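N(G),N(G)-dimethylarginine dimethylaminohydrolase (Pseudomonas aeruginosa, PDB 1H70) hydrolyses N(G),N(G)-dimethyl-L-arginine and N(G)-monomethyl-L-arginine, inhibitors of nitric oxide synthase, to L-citrulline and dimethylamine or methylamine. Local coordinates at residues R9-S14 with P27-A32; D17-S22 with F59-F64; K104-E109 with I143-K148. The protein carries 1 engineered substitution. All coordinates share one frame; numbering follows the deposited sequence.

Contact 1: R9-S14 with P27-A32; sequences RTPARS and PDYAKA
Arg13 and Tyr29 mark the closest backbone approach, their CA atoms 6.0 Å apart, where the chain leaving strand 5-9 passes the first turn of helix 29-43. Tyr29 carries most of the contact. The ring swings out from the helix because chi1 (-179°) sets CG opposite the backbone N, and it lies along the backbone of Pro11, Ala12 and Arg13. Arg13 covers one face: its CA sits 3.9 Å from the centroid of the Tyr29 ring, only 14° off the normal, a CH-pi contact. Arg13 CG extends that cover over the CE2 side, 3.7 Å from Tyr29 CE2. At the far end the phenol OH donates to Pro11 O over 3.1 Å; the carbonyl oxygen lies in the plane of the ring, whereas the hydroxyl is tilted 36° out of the carbonyl plane rather than set along a lone pair. The bond ties the far end of the ring to the loop backbone. Pro11 CG adds a loose apolar contact, 4.4 Å from Tyr29 CE1. Asp28 takes the N-cap position before the helix, its OD1 accepting from Lys31 N at 3.0 Å. Around this joint, Thr10 is hydrogen-bonded through its backbone to Leu53 of strand 49-53, Pro11 also packs on Leu33 and His36 farther along helix 29-43, and helix 239-242 closes in through Tyr241, which touches Pro11 and bonds to Ala32 O.

Contact 2: D17-S22 with F59-F64; sequences DGLTSS and FPDSVF. With CIR (citrulline), chain B.
The amino-acid end of the citrulline pocket is built here, where Leu19 and Asp61 meet each other and the ligand's alpha-amino group. Asp61 works with both carboxylate oxygens. Its chi1 of -71° puts CG opposite the carbonyl carbon, with the carboxylate set between Leu19 N and the citrulline N. OD2 accepts from Leu19 N at 2.8 Å through its syn lone pair, in a nearly straight bond (173°), while OD1 lies 2.7 Å from the citrulline N and accepts from it. Leu19 O takes a second, weak bond from the same citrulline N at 2.8 Å. One peptide unit on each side of Leu19 CA is therefore used: its N-H steadies the carboxylate, and its carbonyl faces the ligand. The Leu19 side chain crosses that of Asp61 at about a right angle, with Leu19 CG 3.4 Å from Asp61 OD2, and its CB also lies near the citrulline carboxylate. Gly18 CA passes 3.5 Å from Asp61 OD1 and packs on Pro60 CB. Phe64 borders the aliphatic part of the ligand, its CD1 3.7 Å from citrulline C3, while Val63 CG1 covers one face of the ring and Asp61 OD1 lies at its edge. Two type I turns, Phe59 to Ser62 and Asp61 to Phe64, fold residues 59-64. Arg86 and Arg133 continue the ligand site. Among the neighbouring elements, helix 89-100 touches Asp61 through Glu89, and helix 239-242 packs on Val63 and Phe64 through Tyr241.

Contact 3: K104-E109 with I143-K148; sequences KVERIE and IAILEK
A helix packed against an edge strand is the element here: Glu106 of strand 105-107 meets Ile145 and Lys148 of helix 136-148. The two short axes come within 9.8 Å and run roughly antiparallel, at 154°. Glu106 does two jobs. Its aliphatic part slides past Ile145 in the opposite direction, with Glu106 CG 3.6 Å from Ile145 CG2. The chain then bends at chi2 (-86°), swinging the carboxylate toward the last turn of the helix, where OE2 meets Lys148 NZ in a salt bridge of 2.7 Å. The ammonium uses the syn lone pair of that oxygen. A chi1 of 172° turns the Lys148 chain away from its own N, and its extended run carries CD and CE alongside OE2. His149 NE2, just beyond the helix segment, is hydrogen-bonded to the same oxygen, giving Glu106 OE2 two grips and probably favouring the charged carboxylate. Ile145 CD1 packs 4.2 Å from Ile108 CD1, the apolar pair, and also passes the backbone oxygen of Arg107. Arg107 points the other way and makes its salt bridge with Glu94 of helix 89-100. Backbone bonds join the strand to 76-78, whose Ile77 also touches Ile145 and Ile108, with the Glu106-Lys148 ion pair beside them. Helices packed outside small sheets that surround a central active site are the hallmark of the five-bladed beta/alpha propeller, the pentein fold of the guanidino-group modifying enzymes.

Contacts 1 and 2 are neighbours, their centres 10 Å apart, and their segments alternate along the chain: both use the loop between strand 5-9 and helix 29-43, and they touch where Ser14 O meets Pro60 CB and Pro11 CA meets Val63 CB. Contact 3 stands apart, its centre 32 Å from contact 1 and 26 Å from contact 2. Contact 1 is mostly buried and rests on one aromatic ring laid against backbone. Contact 2 lies nearer the centre of the chain, yet most of its touching residues keep some exposure; it is polar and shares its hydrogen bonds with the ligand. Contact 3, a surface contact, joins a regular strand and helix by isoleucine packing and an ion pair, away from the citrulline.

Contact 1: R9-S14 with P27-A32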
loop_
_atom_site.group_PDB
_atom_site.type_symbol
_atom_site.label_atom_id
_atom_site.label_comp_id
_atom_site.label_asym_id
_atom_site.label_seq_id
_atom_site.Cartn_x
_atom_site.Cartn_y
_atom_site.Cartn_z
ATOM N N ARG A 9 10.028 3.376 -6.006
ATOM C CA ARG A 9 10.480 3.648 -7.388
ATOM C C ARG A 9 10.222 5.103 -7.720
ATOM O O ARG A 9 9.129 5.604 -7.503
ATOM C CB ARG A 9 9.750 2.755 -8.368
ATOM C CG ARG A 9 10.215 2.900 -9.859
ATOM C CD ARG A 9 9.305 2.198 -10.847
ATOM N NE ARG A 9 9.369 0.743 -10.772
ATOM C CZ ARG A 9 10.359 -0.007 -11.232
ATOM N NH1 ARG A 9 11.420 0.546 -11.819
ATOM N NH2 ARG A 9 10.283 -1.336 -11.104
ATOM N N THR A 10 11.223 5.776 -8.258
ATOM C CA THR A 10 11.102 7.169 -8.661
ATOM C C THR A 10 9.939 7.336 -9.608
ATOM O O THR A 10 9.775 6.521 -10.488
ATOM C CB THR A 10 12.422 7.534 -9.391
ATOM O OG1 THR A 10 13.508 7.264 -8.486
ATOM C CG2 THR A 10 12.493 9.029 -9.756
ATOM N N PRO A 11 9.143 8.400 -9.465
ATOM C CA PRO A 11 8.013 8.629 -10.380
ATOM C C PRO A 11 8.502 9.006 -11.787
ATOM O O PRO A 11 9.572 9.627 -11.924
ATOM C CB PRO A 11 7.255 9.782 -9.707
ATOM C CG PRO A 11 8.297 10.506 -8.939
ATOM C CD PRO A 11 9.267 9.448 -8.430
ATOM N N ALA A 12 7.764 8.593 -12.810
ATOM C CA ALA A 12 8.115 8.886 -14.199
ATOM C C ALA A 12 7.474 10.194 -14.619
ATOM O O ALA A 12 6.540 10.679 -13.966
ATOM C CB ALA A 12 7.617 7.783 -15.101
ATOM N N ARG A 13 7.928 10.771 -15.736
ATOM C CA ARG A 13 7.281 11.983 -16.208
ATOM C C ARG A 13 5.847 11.654 -16.588
ATOM O O ARG A 13 4.955 12.514 -16.466
ATOM C CB ARG A 13 7.992 12.576 -17.422
ATOM C CG ARG A 13 9.338 13.243 -17.120
ATOM C CD ARG A 13 10.049 13.711 -18.393
ATOM N NE ARG A 13 10.432 12.598 -19.259
ATOM C CZ ARG A 13 11.545 11.883 -19.095
ATOM N NH1 ARG A 13 12.353 12.172 -18.092
ATOM N NH2 ARG A 13 11.849 10.884 -19.911
ATOM N N SER A 14 5.608 10.430 -17.063
ATOM C CA SER A 14 4.256 9.999 -17.450
ATOM C C SER A 14 3.267 9.870 -16.279
ATOM O O SER A 14 2.092 9.587 -16.501
ATOM C CB SER A 14 4.264 8.708 -18.286
ATOM O OG SER A 14 4.871 7.659 -17.562
ATOM N N PRO A 27 -1.478 15.616 -11.783
ATOM C CA PRO A 27 -0.217 15.755 -11.054
ATOM C C PRO A 27 0.755 16.676 -11.791
ATOM O O PRO A 27 0.815 16.675 -13.019
ATOM C CB PRO A 27 0.357 14.339 -11.038
ATOM C CG PRO A 27 -0.811 13.440 -11.276
ATOM C CD PRO A 27 -1.790 14.213 -12.116
ATOM N N ASP A 28 1.491 17.456 -11.011
ATOM C CA ASP A 28 2.546 18.345 -11.490
ATOM C C ASP A 28 3.804 17.502 -11.268
ATOM O O ASP A 28 4.147 17.174 -10.120
ATOM C CB ASP A 28 2.461 19.608 -10.637
ATOM C CG ASP A 28 3.735 20.422 -10.427
ATOM O OD1 ASP A 28 4.853 20.198 -10.931
ATOM O OD2 ASP A 28 3.627 21.407 -9.635
ATOM N N TYR A 29 4.438 17.081 -12.354
ATOM C CA TYR A 29 5.618 16.227 -12.234
ATOM C C TYR A 29 6.717 16.771 -11.315
ATOM O O TYR A 29 7.193 16.056 -10.420
ATOM C CB TYR A 29 6.201 15.845 -13.610
ATOM C CG TYR A 29 7.414 14.946 -13.435
ATOM C CD1 TYR A 29 7.281 13.714 -12.821
ATOM C CD2 TYR A 29 8.675 15.339 -13.845
ATOM C CE1 TYR A 29 8.364 12.880 -12.640
ATOM C CE2 TYR A 29 9.775 14.495 -13.667
ATOM C CZ TYR A 29 9.601 13.278 -13.057
ATOM O OH TYR A 29 10.655 12.403 -12.838
ATOM N N ALA A 30 7.122 18.036 -11.474
ATOM C CA ALA A 30 8.190 18.594 -10.636
ATOM C C ALA A 30 7.828 18.536 -9.146
ATOM O O ALA A 30 8.638 18.154 -8.305
ATOM C CB ALA A 30 8.522 20.030 -11.048
ATOM N N LYS A 31 6.594 18.912 -8.828
ATOM C CA LYS A 31 6.139 18.872 -7.450
ATOM C C LYS A 31 6.063 17.428 -6.924
ATOM O O LYS A 31 6.413 17.154 -5.768
ATOM C CB LYS A 31 4.788 19.583 -7.354
ATOM C CG LYS A 31 4.251 19.681 -5.941
ATOM C CD LYS A 31 3.031 20.609 -5.935
ATOM C CE LYS A 31 2.399 20.624 -4.549
ATOM N NZ LYS A 31 0.986 21.149 -4.616
ATOM N N ALA A 32 5.663 16.487 -7.774
ATOM C CA ALA A 32 5.568 15.075 -7.367
ATOM C C ALA A 32 6.948 14.537 -7.039
ATOM O O ALA A 32 7.107 13.738 -6.127
ATOM C CB ALA A 32 4.952 14.241 -8.451
#

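Contact 2: D17-S22 with F59-F64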
loop_
_atom_site.group_PDB
_atom_site.type_symbol
_atom_site.label_atom_id
_atom_site.label_comp_id
_atom_site.label_asym_id
_atom_site.label_seq_id
_atom_site.Cartn_x
_atom_site.Cartn_y
_atom_site.Cartn_z
ATOM N N ASP A 17 -0.136 11.339 -16.383
ATOM C CA ASP A 17 -1.171 10.574 -17.055
ATOM C C ASP A 17 -1.535 9.286 -16.299
ATOM O O ASP A 17 -2.022 8.316 -16.904
ATOM C CB ASP A 17 -0.693 10.183 -18.473
ATOM C CG ASP A 17 -0.412 11.393 -19.347
ATOM O OD1 ASP A 17 -1.132 12.403 -19.216
ATOM O OD2 ASP A 17 0.497 11.424 -20.186
ATOM N N GLY A 18 -1.290 9.253 -14.998
ATOM C CA GLY A 18 -1.628 8.093 -14.194
ATOM C C GLY A 18 -3.137 7.875 -14.141
ATOM O O GLY A 18 -3.897 8.820 -14.266
ATOM N N LEU A 19 -3.555 6.631 -13.930
ATOM C CA LEU A 19 -4.978 6.323 -13.847
ATOM C C LEU A 19 -5.633 7.057 -12.681
ATOM O O LEU A 19 -5.008 7.237 -11.641
ATOM C CB LEU A 19 -5.148 4.828 -13.602
ATOM C CG LEU A 19 -4.678 3.861 -14.688
ATOM C CD1 LEU A 19 -4.731 2.438 -14.123
ATOM C CD2 LEU A 19 -5.535 4.008 -15.949
ATOM N N THR A 20 -6.882 7.505 -12.849
ATOM C CA THR A 20 -7.576 8.117 -11.746
ATOM C C THR A 20 -9.077 8.157 -11.928
ATOM O O THR A 20 -9.595 8.219 -13.031
ATOM C CB THR A 20 -7.087 9.544 -11.459
ATOM O OG1 THR A 20 -7.686 9.996 -10.221
ATOM C CG2 THR A 20 -7.537 10.516 -12.540
ATOM N N SER A 21 -9.747 8.082 -10.796
ATOM C CA SER A 21 -11.190 8.210 -10.748
ATOM C C SER A 21 -11.552 9.502 -10.002
ATOM O O SER A 21 -12.721 9.746 -9.723
ATOM C CB SER A 21 -11.797 7.025 -10.002
ATOM O OG SER A 21 -11.361 7.020 -8.651
ATOM N N SER A 22 -10.548 10.312 -9.680
ATOM C CA SER A 22 -10.772 11.573 -8.957
ATOM C C SER A 22 -10.820 12.764 -9.894
ATOM O O SER A 22 -10.587 12.615 -11.093
ATOM C CB SER A 22 -9.714 11.741 -7.860
ATOM O OG SER A 22 -9.861 10.641 -6.966
ATOM N N PHE A 59 5.227 3.062 -17.795
ATOM C CA PHE A 59 4.254 2.777 -16.749
ATOM C C PHE A 59 4.020 3.988 -15.844
ATOM O O PHE A 59 4.650 4.151 -14.803
ATOM C CB PHE A 59 4.695 1.566 -15.911
ATOM C CG PHE A 59 4.776 0.284 -16.708
ATOM C CD1 PHE A 59 6.010 -0.170 -17.169
ATOM C CD2 PHE A 59 3.639 -0.446 -17.011
ATOM C CE1 PHE A 59 6.099 -1.317 -17.905
ATOM C CE2 PHE A 59 3.718 -1.597 -17.755
ATOM C CZ PHE A 59 4.957 -2.035 -18.209
ATOM N N PRO A 60 3.095 4.857 -16.244
ATOM C CA PRO A 60 2.780 6.078 -15.497
ATOM C C PRO A 60 2.560 5.894 -13.985
ATOM O O PRO A 60 2.944 6.745 -13.175
ATOM C CB PRO A 60 1.458 6.510 -16.130
ATOM C CG PRO A 60 1.618 6.093 -17.570
ATOM C CD PRO A 60 2.316 4.738 -17.501
ATOM N N ASP A 61 1.935 4.788 -13.606
ATOM C CA ASP A 61 1.620 4.515 -12.198
ATOM C C ASP A 61 2.636 3.601 -11.517
ATOM O O ASP A 61 2.388 3.133 -10.395
ATOM C CB ASP A 61 0.242 3.859 -12.109
ATOM C CG ASP A 61 -0.894 4.809 -12.419
ATOM O OD1 ASP A 61 -1.095 5.744 -11.610
ATOM O OD2 ASP A 61 -1.610 4.642 -13.439
ATOM N N SER A 62 3.800 3.367 -12.132
ATOM C CA SER A 62 4.800 2.448 -11.570
ATOM C C SER A 62 5.458 2.890 -10.238
ATOM O O SER A 62 6.058 2.088 -9.506
ATOM C CB SER A 62 5.819 2.010 -12.655
ATOM O OG SER A 62 6.532 3.132 -13.115
ATOM N N VAL A 63 5.244 4.141 -9.844
ATOM C CA VAL A 63 5.684 4.659 -8.563
ATOM C C VAL A 63 4.932 3.935 -7.455
ATOM O O VAL A 63 5.423 3.832 -6.331
ATOM C CB VAL A 63 5.405 6.188 -8.455
ATOM C CG1 VAL A 63 3.907 6.486 -8.536
ATOM C CG2 VAL A 63 6.000 6.782 -7.177
ATOM N N PHE A 64 3.736 3.429 -7.761
ATOM C CA PHE A 64 2.938 2.697 -6.784
ATOM C C PHE A 64 3.329 1.220 -6.727
ATOM O O PHE A 64 2.552 0.305 -7.078
ATOM C CB PHE A 64 1.439 2.859 -7.081
ATOM C CG PHE A 64 1.021 4.313 -7.075
ATOM C CD1 PHE A 64 0.383 4.872 -8.173
ATOM C CD2 PHE A 64 1.302 5.101 -5.976
ATOM C CE1 PHE A 64 0.013 6.209 -8.165
ATOM C CE2 PHE A 64 0.923 6.459 -5.952
ATOM C CZ PHE A 64 0.271 6.999 -7.045
HETATM C C CIR B . -4.087 3.335 -10.061
HETATM O O CIR B . -3.792 2.102 -10.133
HETATM O OXT CIR B . -5.265 3.738 -10.431
HETATM C CA CIR B . -3.099 4.313 -9.484
HETATM N N CIR B . -3.301 5.643 -10.090
HETATM C C3 CIR B . -3.267 4.380 -7.946
HETATM C C4 CIR B . -2.821 3.045 -7.321
HETATM C C5 CIR B . -3.022 3.104 -5.817
HETATM N N6 CIR B . -2.543 1.872 -5.174
HETATM C C7 CIR B . -2.436 1.691 -3.867
HETATM O O7 CIR B . -2.727 2.568 -3.039
HETATM N N8 CIR B . -1.972 0.506 -3.426
#

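Contact 3: K104-E109 with I143-K148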
loop_
_atom_site.group_PDB
_atom_site.type_symbol
_atom_site.label_atom_id
_atom_site.label_comp_id
_atom_site.label_asym_id
_atom_site.label_seq_id
_atom_site.Cartn_x
_atom_site.Cartn_y
_atom_site.Cartn_z
ATOM N N LYS A 104 12.121 -18.135 -3.158
ATOM C CA LYS A 104 10.892 -17.916 -2.399
ATOM C C LYS A 104 9.932 -16.939 -3.073
ATOM O O LYS A 104 9.254 -16.165 -2.386
ATOM C CB LYS A 104 11.202 -17.406 -0.998
ATOM C CG LYS A 104 11.751 -18.449 -0.027
ATOM C CD LYS A 104 11.984 -17.797 1.322
ATOM C CE LYS A 104 12.519 -18.814 2.329
ATOM N NZ LYS A 104 13.194 -18.155 3.477
ATOM N N VAL A 105 9.890 -16.967 -4.395
ATOM C CA VAL A 105 9.010 -16.069 -5.149
ATOM C C VAL A 105 7.870 -16.860 -5.769
ATOM O O VAL A 105 8.104 -17.769 -6.575
ATOM C CB VAL A 105 9.761 -15.324 -6.273
ATOM C CG1 VAL A 105 8.795 -14.470 -7.092
ATOM C CG2 VAL A 105 10.823 -14.441 -5.663
ATOM N N GLU A 106 6.645 -16.490 -5.418
ATOM C CA GLU A 106 5.436 -17.145 -5.903
ATOM C C GLU A 106 4.735 -16.149 -6.825
ATOM O O GLU A 106 5.122 -14.979 -6.860
ATOM C CB GLU A 106 4.521 -17.470 -4.730
ATOM C CG GLU A 106 5.119 -18.312 -3.616
ATOM C CD GLU A 106 5.041 -19.818 -3.844
ATOM O OE1 GLU A 106 4.531 -20.256 -4.893
ATOM O OE2 GLU A 106 5.500 -20.578 -2.944
ATOM N N ARG A 107 3.727 -16.586 -7.585
ATOM C CA ARG A 107 3.064 -15.651 -8.486
ATOM C C ARG A 107 1.585 -15.977 -8.668
ATOM O O ARG A 107 1.205 -17.139 -8.622
ATOM C CB ARG A 107 3.751 -15.616 -9.853
ATOM C CG ARG A 107 4.007 -16.956 -10.459
ATOM C CD ARG A 107 4.385 -16.940 -11.928
ATOM N NE ARG A 107 5.627 -16.343 -12.432
ATOM C CZ ARG A 107 6.714 -15.841 -11.823
ATOM N NH1 ARG A 107 6.852 -15.773 -10.521
ATOM N NH2 ARG A 107 7.706 -15.379 -12.583
ATOM N N ILE A 108 0.782 -14.942 -8.880
ATOM C CA ILE A 108 -0.634 -15.111 -9.184
ATOM C C ILE A 108 -0.716 -15.358 -10.685
ATOM O O ILE A 108 0.064 -14.762 -11.432
ATOM C CB ILE A 108 -1.402 -13.828 -8.861
ATOM C CG1 ILE A 108 -1.220 -13.449 -7.401
ATOM C CG2 ILE A 108 -2.909 -13.939 -9.280
ATOM C CD1 ILE A 108 -1.843 -14.408 -6.392
ATOM N N GLU A 109 -1.646 -16.210 -11.129
ATOM C CA GLU A 109 -1.801 -16.489 -12.558
ATOM C C GLU A 109 -3.233 -16.304 -13.020
ATOM O O GLU A 109 -4.137 -16.216 -12.205
ATOM C CB GLU A 109 -1.539 -17.958 -12.859
ATOM C CG GLU A 109 -0.224 -18.576 -12.488
ATOM C CD GLU A 109 -0.290 -20.060 -12.819
ATOM O OE1 GLU A 109 -1.407 -20.573 -13.089
ATOM O OE2 GLU A 109 0.778 -20.692 -12.810
ATOM N N ILE A 143 -4.603 -16.555 -1.071
ATOM C CA ILE A 143 -4.793 -17.211 0.240
ATOM C C ILE A 143 -4.138 -18.599 0.235
ATOM O O ILE A 143 -3.512 -18.999 1.226
ATOM C CB ILE A 143 -6.293 -17.281 0.627
ATOM C CG1 ILE A 143 -6.764 -15.856 0.992
ATOM C CG2 ILE A 143 -6.508 -18.226 1.802
ATOM C CD1 ILE A 143 -8.253 -15.656 0.977
ATOM N N ALA A 144 -4.235 -19.325 -0.881
ATOM C CA ALA A 144 -3.635 -20.670 -0.962
ATOM C C ALA A 144 -2.113 -20.609 -0.805
ATOM O O ALA A 144 -1.514 -21.450 -0.117
ATOM C CB ALA A 144 -4.039 -21.382 -2.257
ATOM N N ILE A 145 -1.487 -19.611 -1.431
ATOM C CA ILE A 145 -0.032 -19.458 -1.327
ATOM C C ILE A 145 0.362 -19.139 0.105
ATOM O O ILE A 145 1.300 -19.723 0.660
ATOM C CB ILE A 145 0.463 -18.360 -2.269
ATOM C CG1 ILE A 145 0.324 -18.797 -3.728
ATOM C CG2 ILE A 145 1.935 -18.045 -1.979
ATOM C CD1 ILE A 145 0.382 -17.610 -4.714
ATOM N N LEU A 146 -0.346 -18.184 0.707
ATOM C CA LEU A 146 -0.093 -17.813 2.098
ATOM C C LEU A 146 -0.219 -19.052 2.987
ATOM O O LEU A 146 0.613 -19.268 3.857
ATOM C CB LEU A 146 -1.043 -16.715 2.577
ATOM C CG LEU A 146 -0.818 -15.335 1.926
ATOM C CD1 LEU A 146 -1.959 -14.343 2.189
ATOM C CD2 LEU A 146 0.484 -14.730 2.444
ATOM N N GLU A 147 -1.256 -19.858 2.765
ATOM C CA GLU A 147 -1.439 -21.070 3.582
ATOM C C GLU A 147 -0.295 -22.071 3.392
ATOM O O GLU A 147 0.130 -22.698 4.373
ATOM C CB GLU A 147 -2.809 -21.701 3.339
ATOM C CG GLU A 147 -3.927 -20.877 3.974
ATOM C CD GLU A 147 -5.333 -21.409 3.752
ATOM O OE1 GLU A 147 -5.549 -22.394 3.014
ATOM O OE2 GLU A 147 -6.250 -20.799 4.339
ATOM N N LYS A 148 0.210 -22.220 2.170
ATOM C CA LYS A 148 1.336 -23.115 1.845
ATOM C C LYS A 148 2.552 -22.722 2.689
ATOM O O LYS A 148 3.369 -23.565 3.110
ATOM C CB LYS A 148 1.655 -23.053 0.336
ATOM C CG LYS A 148 2.932 -23.788 -0.072
ATOM C CD LYS A 148 3.557 -23.255 -1.361
ATOM C CE LYS A 148 5.006 -23.723 -1.521
ATOM N NZ LYS A 148 5.593 -23.286 -2.834
#